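Uncharacterized protein (Psychrobacter arcticus, PDB 2PN2) is an OsmC-like protein of uncharacterised activity that probably takes part in the response to osmotic stress and in detoxification. Local coordinates at residues I86-A89 with G90-A93. Numbering follows the deposited sequence.
Sequences IDIA and GTTA
Thr-91 closes a tight type II beta turn on Ile-88, and the carbonyl oxygen of Ile-88 receives two hydrogen bonds from that one residue. The backbone bond, Thr-91 N to Ile-88 O at 3.1 Å, is the usual closure of the turn. The hydroxyl adds the second: Thr-91 OG1 gives its proton to Ile-88 O over 2.6 Å, approaching well off the line of the C=O bond (133°) and only modestly out of the carbonyl plane. With OG1 set beside its own backbone N (chi1 -66°), amide and hydroxyl face the same oxygen like two prongs.

A third bond braces the start of the turn. Asp-87 OD1 accepts from Ala-89 N at 2.9 Å, nearly straight at the hydrogen, which makes an Asx turn overlapping the beta turn. At the corner, Gly-90 adopts a positive phi of 89°, where a CB would collide with the carbonyl oxygen of Ala-89.

Side-chain contact within the turn is slight: apart from the bonded oxygen, Thr-91 OG1 comes within 3.5 Å of Ile-88 CB. Both side chains are buried, Ile-88 against Ile-77 and Ala-81 and Thr-91 against Leu-74, all on helix 61-83, while Tyr-27 of the second subunit packs on both. Just beyond, Thr-92 and Ala-93 pair with a strand of that subunit, so the sheet continues across the dimer interface.

A valine in place of Thr-91 would remove the hydroxyl, and Ile-88 O would probably be left with the backbone amide as its sole donor from the turn. Two donors on one carbonyl, beside an amide held by the Asp-87 carboxylate, imply a corner fixed by polar bonds, delivering the chain from the helix into strand 92-100.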
ATOM      1  N   ILE A  86     -16.659 -14.199 -16.973  1.00 45.87           N
ATOM      2  CA  ILE A  86     -16.873 -12.821 -17.421  1.00 48.14           C
ATOM      3  C   ILE A  86     -15.481 -12.196 -17.595  1.00 48.92           C
ATOM      4  O   ILE A  86     -14.720 -12.113 -16.619  1.00 49.17           O
ATOM      5  CB  ILE A  86     -17.667 -11.994 -16.365  1.00 50.18           C
ATOM      6  CG1 ILE A  86     -19.043 -12.624 -16.076  1.00 47.76           C
ATOM      7  CG2 ILE A  86     -17.849 -10.540 -16.824  1.00 48.29           C
ATOM      8  CD1 ILE A  86     -19.756 -11.982 -14.877  1.00 49.67           C
ATOM      9  N   ASP A  87     -15.145 -11.790 -18.826  1.00 49.31           N
ATOM     10  CA  ASP A  87     -13.873 -11.119 -19.124  1.00 50.14           C
ATOM     11  C   ASP A  87     -14.070  -9.665 -18.706  1.00 49.63           C
ATOM     12  O   ASP A  87     -14.933  -8.974 -19.261  1.00 50.93           O
ATOM     13  CB  ASP A  87     -13.505 -11.208 -20.618  1.00 51.48           C
ATOM     14  CG  ASP A  87     -12.084 -10.696 -20.929  1.00 53.52           C
ATOM     15  OD1 ASP A  87     -11.507  -9.903 -20.155  1.00 58.78           O
ATOM     16  OD2 ASP A  87     -11.533 -11.092 -21.977  1.00 57.27           O
ATOM     17  N   ILE A  88     -13.278  -9.227 -17.728  1.00 46.83           N
ATOM     18  CA  ILE A  88     -13.324  -7.849 -17.237  1.00 44.91           C
ATOM     19  C   ILE A  88     -12.031  -7.074 -17.520  1.00 42.85           C
ATOM     20  O   ILE A  88     -11.806  -6.038 -16.909  1.00 42.40           O
ATOM     21  CB  ILE A  88     -13.749  -7.766 -15.717  1.00 45.76           C
ATOM     22  CG1 ILE A  88     -12.798  -8.546 -14.808  1.00 39.13           C
ATOM     23  CG2 ILE A  88     -15.165  -8.272 -15.562  1.00 46.05           C
ATOM     24  CD1 ILE A  88     -12.818  -8.071 -13.359  1.00 45.83           C
ATOM     25  N   ALA A  89     -11.203  -7.534 -18.473  1.00 41.63           N
ATOM     26  CA  ALA A  89      -9.951  -6.824 -18.828  1.00 40.88           C
ATOM     27  C   ALA A  89     -10.295  -5.401 -19.284  1.00 42.55           C
ATOM     28  O   ALA A  89     -11.327  -5.175 -19.928  1.00 41.80           O
ATOM     29  CB  ALA A  89      -9.150  -7.579 -19.915  1.00 40.50           C
ATOM     30  N   GLY A  90      -9.476  -4.435 -18.882  1.00 42.30           N
ATOM     31  CA  GLY A  90      -9.731  -3.029 -19.206  1.00 41.71           C
ATOM     32  C   GLY A  90     -10.593  -2.302 -18.182  1.00 41.07           C
ATOM     33  O   GLY A  90     -10.785  -1.081 -18.306  1.00 39.54           O
ATOM     34  N   THR A  91     -11.111  -3.023 -17.175  1.00 39.81           N
ATOM     35  CA  THR A  91     -11.837  -2.412 -16.063  1.00 40.95           C
ATOM     36  C   THR A  91     -10.859  -1.451 -15.377  1.00 43.37           C
ATOM     37  O   THR A  91      -9.659  -1.735 -15.302  1.00 45.13           O
ATOM     38  CB  THR A  91     -12.366  -3.477 -15.053  1.00 40.34           C
ATOM     39  OG1 THR A  91     -13.363  -4.279 -15.698  1.00 40.64           O
ATOM     40  CG2 THR A  91     -13.008  -2.804 -13.799  1.00 36.76           C
ATOM     41  N   THR A  92     -11.363  -0.306 -14.928  1.00 45.18           N
ATOM     42  CA  THR A  92     -10.539   0.706 -14.289  1.00 44.47           C
ATOM     43  C   THR A  92     -11.106   1.129 -12.943  1.00 44.84           C
ATOM     44  O   THR A  92     -12.318   1.038 -12.711  1.00 44.39           O
ATOM     45  CB  THR A  92     -10.396   1.940 -15.185  1.00 46.85           C
ATOM     46  OG1 THR A  92     -11.691   2.495 -15.447  1.00 46.19           O
ATOM     47  CG2 THR A  92      -9.718   1.578 -16.513  1.00 41.27           C
ATOM     48  N   ALA A  93     -10.219   1.597 -12.070  1.00 44.27           N
ATOM     49  CA  ALA A  93     -10.584   2.092 -10.741  1.00 45.34           C
ATOM     50  C   ALA A  93      -9.865   3.417 -10.479  1.00 46.45           C
ATOM     51  O   ALA A  93      -8.632   3.413 -10.423  1.00 48.13           O
ATOM     52  CB  ALA A  93     -10.215   1.056  -9.661  1.00 43.86           C
TER